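Local coordinates for heme-binding protein A / AI-2 binding protein A (Helicobacter pylori SS1, PDB 6OFQ) that probably serves as the periplasmic substrate-binding protein of an ABC transporter, here caught holding a short peptide, at residues G59-T73 with G515-K528. Residues are numbered along the deposited sequence; the frame is centred on the assembly and turned at random.
Sequences GNIYDTLVQFKYGTT and GYKTTGVSVNRFFK
Tyr516 lays one face of its ring beneath the phenol oxygen of Tyr70, CD1 lying 3.6 Å from OH. That hydroxyl is held twice: it accepts from Lys517 N at 3.0 Å and donates to Val523 O at 2.7 Å. Tyr70 gets there because its CG stands anti to the backbone N (chi1 -170°), driving the ring into the loop 515-528. Beyond it, Thr519 OG1 donates to Gly71 O (2.7 Å), on the type II beta turn Lys69-Thr72, and Val521 N donates to Thr72 O. Val521 CG2 sits over one face of the Phe68 ring, 3.9 Å from its centroid, a CH-pi contact. In this type II periplasmic binding protein the loop, between the short strands 513-514 and 530-531 and close to the C-terminal end of the chain, packs against edge strand 66-68 and the turn after it. Ser522 O receives Arg525 NE almost straight (171°) in the guanidinium plane, while a bend at chi3 (-66°) turns the group end-on to Phe68 O. NH1 and NH2 both donate to that oxygen, NH1 at 2.9 Å, so the guanidinium is fixed in rotation with Tyr70 CD1 over one face. At Phe526 the backbone N donates to a lone pair of Asn60 OD1, whose ND2 gives to Asn524 O and also to Val56 O; the amide plane is nearly parallel to that of the Phe526 ring. A water joins Asn60 OD1 to Phe527 N. The Phe527 ring touches Tyr70 CB through CE1, and Lys528 CG comes within 3.7 Å of Tyr70 CD2.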
loop_
_atom_site.group_PDB
_atom_site.type_symbol
_atom_site.label_atom_id
_atom_site.label_comp_id
_atom_site.label_asym_id
_atom_site.label_seq_id
_atom_site.Cartn_x
_atom_site.Cartn_y
_atom_site.Cartn_z
ATOM N N GLY A 59 -3.592 0.447 -10.676
ATOM C CA GLY A 59 -4.926 0.768 -10.192
ATOM C C GLY A 59 -5.826 1.425 -11.214
ATOM O O GLY A 59 -7.057 1.403 -11.083
ATOM N N ASN A 60 -5.244 2.066 -12.223
ATOM C CA ASN A 60 -6.001 2.657 -13.298
ATOM C C ASN A 60 -6.292 1.666 -14.472
ATOM O O ASN A 60 -7.212 1.935 -15.242
ATOM C CB ASN A 60 -5.176 3.830 -13.833
ATOM C CG ASN A 60 -5.287 5.053 -12.955
ATOM O OD1 ASN A 60 -6.320 5.703 -12.964
ATOM N ND2 ASN A 60 -4.236 5.368 -12.199
ATOM N N ILE A 61 -5.491 0.621 -14.559
ATOM C CA ILE A 61 -5.520 -0.332 -15.680
ATOM C C ILE A 61 -6.467 -1.476 -15.354
ATOM O O ILE A 61 -7.185 -2.009 -16.246
ATOM C CB ILE A 61 -4.084 -0.827 -15.946
ATOM C CG1 ILE A 61 -3.271 0.331 -16.558
ATOM C CG2 ILE A 61 -4.085 -2.087 -16.802
ATOM C CD1 ILE A 61 -1.773 0.044 -16.583
ATOM N N TYR A 62 -6.436 -1.956 -14.109
ATOM C CA TYR A 62 -7.156 -3.176 -13.739
ATOM C C TYR A 62 -8.365 -2.853 -12.855
ATOM O O TYR A 62 -8.334 -1.896 -12.091
ATOM C CB TYR A 62 -6.319 -4.155 -12.926
ATOM C CG TYR A 62 -5.086 -4.679 -13.640
ATOM C CD1 TYR A 62 -5.175 -5.716 -14.544
ATOM C CD2 TYR A 62 -3.844 -4.118 -13.439
ATOM C CE1 TYR A 62 -4.064 -6.255 -15.174
ATOM C CE2 TYR A 62 -2.733 -4.669 -14.044
ATOM C CZ TYR A 62 -2.842 -5.748 -14.895
ATOM O OH TYR A 62 -1.691 -6.290 -15.442
ATOM N N ASP A 63 -9.399 -3.692 -12.955
ATOM C CA ASP A 63 -10.459 -3.779 -11.976
ATOM C C ASP A 63 -10.401 -5.023 -11.150
ATOM O O ASP A 63 -9.733 -6.013 -11.463
ATOM C CB ASP A 63 -11.811 -3.741 -12.657
ATOM C CG ASP A 63 -12.032 -2.423 -13.365
ATOM O OD1 ASP A 63 -11.894 -1.347 -12.723
ATOM O OD2 ASP A 63 -12.349 -2.413 -14.576
ATOM N N THR A 64 -11.170 -4.923 -10.065
ATOM C CA THR A 64 -11.358 -5.982 -9.086
ATOM C C THR A 64 -12.847 -6.413 -9.076
ATOM O O THR A 64 -13.679 -5.797 -9.737
ATOM C CB THR A 64 -10.879 -5.530 -7.686
ATOM O OG1 THR A 64 -11.207 -4.155 -7.487
ATOM C CG2 THR A 64 -9.345 -5.686 -7.528
ATOM N N LEU A 65 -13.173 -7.426 -8.266
ATOM C CA LEU A 65 -14.589 -7.865 -8.176
ATOM C C LEU A 65 -15.519 -6.807 -7.564
ATOM O O LEU A 65 -16.645 -6.552 -8.019
ATOM C CB LEU A 65 -14.688 -9.160 -7.401
ATOM C CG LEU A 65 -14.119 -10.400 -8.108
ATOM C CD1 LEU A 65 -14.191 -11.549 -7.113
ATOM C CD2 LEU A 65 -15.004 -10.782 -9.304
ATOM N N VAL A 66 -15.008 -6.172 -6.512
ATOM C CA VAL A 66 -15.612 -5.028 -5.859
ATOM C C VAL A 66 -14.618 -3.895 -5.820
ATOM O O VAL A 66 -13.421 -4.178 -5.988
ATOM C CB VAL A 66 -16.113 -5.374 -4.424
ATOM C CG1 VAL A 66 -17.042 -6.604 -4.500
ATOM C CG2 VAL A 66 -14.959 -5.618 -3.449
ATOM N N GLN A 67 -15.023 -2.651 -5.663
ATOM C CA GLN A 67 -14.088 -1.560 -5.635
ATOM C C GLN A 67 -14.433 -0.569 -4.559
ATOM O O GLN A 67 -15.549 -0.648 -3.997
ATOM C CB GLN A 67 -13.970 -0.844 -6.970
ATOM C CG GLN A 67 -15.247 -0.148 -7.402
ATOM C CD GLN A 67 -15.206 0.344 -8.834
ATOM O OE1 GLN A 67 -14.594 -0.239 -9.718
ATOM N NE2 GLN A 67 -15.968 1.387 -9.107
ATOM N N PHE A 68 -13.604 0.443 -4.330
ATOM C CA PHE A 68 -13.891 1.472 -3.300
ATOM C C PHE A 68 -14.384 2.717 -3.997
ATOM O O PHE A 68 -13.743 3.255 -4.922
ATOM C CB PHE A 68 -12.644 1.691 -2.446
ATOM C CG PHE A 68 -12.320 0.444 -1.698
ATOM C CD1 PHE A 68 -13.050 0.116 -0.554
ATOM C CD2 PHE A 68 -11.308 -0.366 -2.112
ATOM C CE1 PHE A 68 -12.787 -1.088 0.090
ATOM C CE2 PHE A 68 -11.053 -1.562 -1.470
ATOM C CZ PHE A 68 -11.835 -1.956 -0.417
ATOM N N LYS A 69 -15.531 3.222 -3.590
ATOM C CA LYS A 69 -16.063 4.415 -4.233
ATOM C C LYS A 69 -15.052 5.579 -4.084
ATOM O O LYS A 69 -14.513 5.815 -3.012
ATOM C CB LYS A 69 -17.372 4.781 -3.524
ATOM C CG LYS A 69 -17.926 6.126 -3.959
ATOM C CD LYS A 69 -19.319 6.341 -3.415
ATOM C CE LYS A 69 -19.771 7.747 -3.726
ATOM N NZ LYS A 69 -21.091 7.940 -3.055
ATOM N N TYR A 70 -14.683 6.209 -5.200
ATOM C CA TYR A 70 -13.577 7.168 -5.164
ATOM C C TYR A 70 -13.689 8.240 -4.116
ATOM O O TYR A 70 -14.771 8.823 -3.933
ATOM C CB TYR A 70 -13.355 7.732 -6.585
ATOM C CG TYR A 70 -12.071 8.546 -6.643
ATOM C CD1 TYR A 70 -10.849 7.894 -6.547
ATOM C CD2 TYR A 70 -12.041 9.932 -6.622
ATOM C CE1 TYR A 70 -9.653 8.609 -6.461
ATOM C CE2 TYR A 70 -10.835 10.626 -6.604
ATOM C CZ TYR A 70 -9.625 9.992 -6.466
ATOM O OH TYR A 70 -8.457 10.674 -6.366
ATOM N N GLY A 71 -12.630 8.378 -3.325
ATOM C CA GLY A 71 -12.607 9.358 -2.254
ATOM C C GLY A 71 -13.018 8.828 -0.901
ATOM O O GLY A 71 -13.029 9.533 0.114
ATOM N N THR A 72 -13.371 7.546 -0.904
ATOM C CA THR A 72 -14.008 6.904 0.269
ATOM C C THR A 72 -13.335 5.554 0.559
ATOM O O THR A 72 -12.472 5.077 -0.197
ATOM C CB THR A 72 -15.521 6.661 0.114
ATOM O OG1 THR A 72 -15.762 5.465 -0.614
ATOM C CG2 THR A 72 -16.206 7.850 -0.484
ATOM N N THR A 73 -13.809 4.912 1.640
ATOM C CA THR A 73 -13.478 3.524 1.969
ATOM C C THR A 73 -14.682 2.592 1.849
ATOM O O THR A 73 -14.662 1.483 2.378
ATOM C CB THR A 73 -12.857 3.430 3.372
ATOM O OG1 THR A 73 -13.855 3.737 4.338
ATOM C CG2 THR A 73 -11.657 4.413 3.489
ATOM N N GLY A 515 -11.172 17.243 -8.860
ATOM C CA GLY A 515 -11.676 15.888 -8.754
ATOM C C GLY A 515 -10.770 14.913 -8.040
ATOM O O GLY A 515 -11.235 13.797 -7.719
ATOM N N TYR A 516 -9.502 15.247 -7.909
ATOM C CA TYR A 516 -8.619 14.373 -7.151
ATOM C C TYR A 516 -9.037 14.435 -5.684
ATOM O O TYR A 516 -9.366 15.513 -5.194
ATOM C CB TYR A 516 -7.173 14.809 -7.305
ATOM C CG TYR A 516 -6.151 13.924 -6.614
ATOM C CD1 TYR A 516 -5.698 12.765 -7.238
ATOM C CD2 TYR A 516 -5.703 14.198 -5.338
ATOM C CE1 TYR A 516 -4.728 11.975 -6.663
ATOM C CE2 TYR A 516 -4.738 13.411 -4.745
ATOM C CZ TYR A 516 -4.315 12.272 -5.390
ATOM O OH TYR A 516 -3.357 11.436 -4.805
ATOM N N LYS A 517 -8.887 13.313 -4.998
ATOM C CA LYS A 517 -9.251 13.265 -3.567
ATOM C C LYS A 517 -8.106 12.605 -2.813
ATOM O O LYS A 517 -7.625 11.546 -3.176
ATOM C CB LYS A 517 -10.593 12.558 -3.388
ATOM C CG LYS A 517 -11.776 13.452 -3.735
ATOM C CD LYS A 517 -13.138 12.834 -3.587
ATOM C CE LYS A 517 -14.230 13.853 -3.864
ATOM N NZ LYS A 517 -14.007 14.869 -4.912
ATOM N N THR A 518 -7.723 13.216 -1.687
ATOM C CA THR A 518 -6.708 12.634 -0.824
ATOM C C THR A 518 -7.338 11.606 0.184
ATOM O O THR A 518 -6.614 10.883 0.842
ATOM C CB THR A 518 -5.947 13.682 0.033
ATOM O OG1 THR A 518 -6.925 14.382 0.828
ATOM C CG2 THR A 518 -5.131 14.591 -0.848
ATOM N N THR A 519 -8.655 11.633 0.298
ATOM C CA THR A 519 -9.420 10.802 1.237
ATOM C C THR A 519 -9.696 9.422 0.662
ATOM O O THR A 519 -9.697 9.202 -0.540
ATOM C CB THR A 519 -10.735 11.497 1.602
ATOM O OG1 THR A 519 -11.514 11.791 0.440
ATOM C CG2 THR A 519 -10.421 12.813 2.389
ATOM N N GLY A 520 -9.957 8.489 1.570
ATOM C CA GLY A 520 -10.331 7.117 1.217
ATOM C C GLY A 520 -9.138 6.315 0.771
ATOM O O GLY A 520 -8.002 6.613 1.119
ATOM N N VAL A 521 -9.367 5.193 0.098
ATOM C CA VAL A 521 -8.285 4.291 -0.349
ATOM C C VAL A 521 -8.229 4.291 -1.885
ATOM O O VAL A 521 -9.143 4.681 -2.612
ATOM C CB VAL A 521 -8.490 2.875 0.256
ATOM C CG1 VAL A 521 -8.378 2.895 1.784
ATOM C CG2 VAL A 521 -9.807 2.279 -0.207
ATOM N N SER A 522 -7.153 3.743 -2.395
ATOM C CA SER A 522 -6.838 3.740 -3.822
ATOM C C SER A 522 -7.008 5.147 -4.412
ATOM O O SER A 522 -7.804 5.407 -5.333
ATOM C CB SER A 522 -7.641 2.680 -4.595
ATOM O OG SER A 522 -7.118 2.578 -5.930
ATOM N N VAL A 523 -6.267 6.085 -3.840
ATOM C CA VAL A 523 -6.470 7.484 -4.179
ATOM C C VAL A 523 -5.954 7.942 -5.536
ATOM O O VAL A 523 -6.302 9.011 -6.007
ATOM C CB VAL A 523 -5.922 8.436 -3.066
ATOM C CG1 VAL A 523 -6.494 8.066 -1.712
ATOM C CG2 VAL A 523 -4.401 8.377 -3.026
ATOM N N ASN A 524 -5.031 7.156 -6.092
ATOM C CA ASN A 524 -4.389 7.499 -7.367
ATOM C C ASN A 524 -5.013 6.893 -8.581
ATOM O O ASN A 524 -4.365 6.720 -9.612
ATOM C CB ASN A 524 -2.883 7.261 -7.293
ATOM C CG ASN A 524 -2.244 8.170 -6.251
ATOM O OD1 ASN A 524 -2.501 9.368 -6.213
ATOM N ND2 ASN A 524 -1.468 7.580 -5.339
ATOM N N ARG A 525 -6.300 6.574 -8.476
ATOM C CA ARG A 525 -7.151 6.350 -9.644
ATOM C C ARG A 525 -7.537 7.721 -10.184
ATOM O O ARG A 525 -7.897 8.629 -9.407
ATOM C CB ARG A 525 -8.412 5.611 -9.220
ATOM C CG ARG A 525 -8.103 4.163 -8.898
ATOM C CD ARG A 525 -9.299 3.440 -8.317
ATOM N NE ARG A 525 -9.659 3.985 -7.012
ATOM C CZ ARG A 525 -10.825 3.836 -6.455
ATOM N NH1 ARG A 525 -11.812 3.233 -7.082
ATOM N NH2 ARG A 525 -10.994 4.297 -5.224
ATOM N N PHE A 526 -7.379 7.934 -11.494
ATOM C CA PHE A 526 -7.573 9.248 -12.104
ATOM C C PHE A 526 -8.889 9.386 -12.832
ATOM O O PHE A 526 -9.107 10.399 -13.462
ATOM C CB PHE A 526 -6.404 9.552 -13.077
ATOM C CG PHE A 526 -5.066 9.513 -12.399
ATOM C CD1 PHE A 526 -4.764 10.340 -11.316
ATOM C CD2 PHE A 526 -4.108 8.618 -12.812
ATOM C CE1 PHE A 526 -3.578 10.227 -10.601
ATOM C CE2 PHE A 526 -2.885 8.557 -12.148
ATOM C CZ PHE A 526 -2.609 9.365 -11.063
ATOM N N PHE A 527 -9.781 8.391 -12.833
ATOM C CA PHE A 527 -11.033 8.455 -13.569
ATOM C C PHE A 527 -11.942 9.619 -13.242
ATOM O O PHE A 527 -12.772 9.946 -14.099
ATOM C CB PHE A 527 -11.744 7.091 -13.624
ATOM C CG PHE A 527 -12.232 6.462 -12.325
ATOM C CD1 PHE A 527 -11.793 6.763 -11.031
ATOM C CD2 PHE A 527 -13.120 5.420 -12.458
ATOM C CE1 PHE A 527 -12.254 6.064 -9.899
ATOM C CE2 PHE A 527 -13.562 4.698 -11.365
ATOM C CZ PHE A 527 -13.147 5.022 -10.085
ATOM N N LYS A 528 -11.870 10.192 -12.036
ATOM C CA LYS A 528 -12.748 11.318 -11.629
ATOM C C LYS A 528 -12.042 12.646 -11.761
ATOM O O LYS A 528 -12.613 13.686 -11.496
ATOM C CB LYS A 528 -13.302 11.155 -10.209
ATOM C CG LYS A 528 -13.854 9.780 -9.901
ATOM C CD LYS A 528 -14.932 9.357 -10.897
ATOM C CE LYS A 528 -15.470 7.967 -10.564
ATOM N NZ LYS A 528 -16.462 7.486 -11.539
HETATM O O HOH W 1 -9.087 5.489 -12.700
HETATM O O HOH W 2 -11.791 1.703 -9.701
HETATM O O HOH W 3 -10.313 6.933 -3.398
#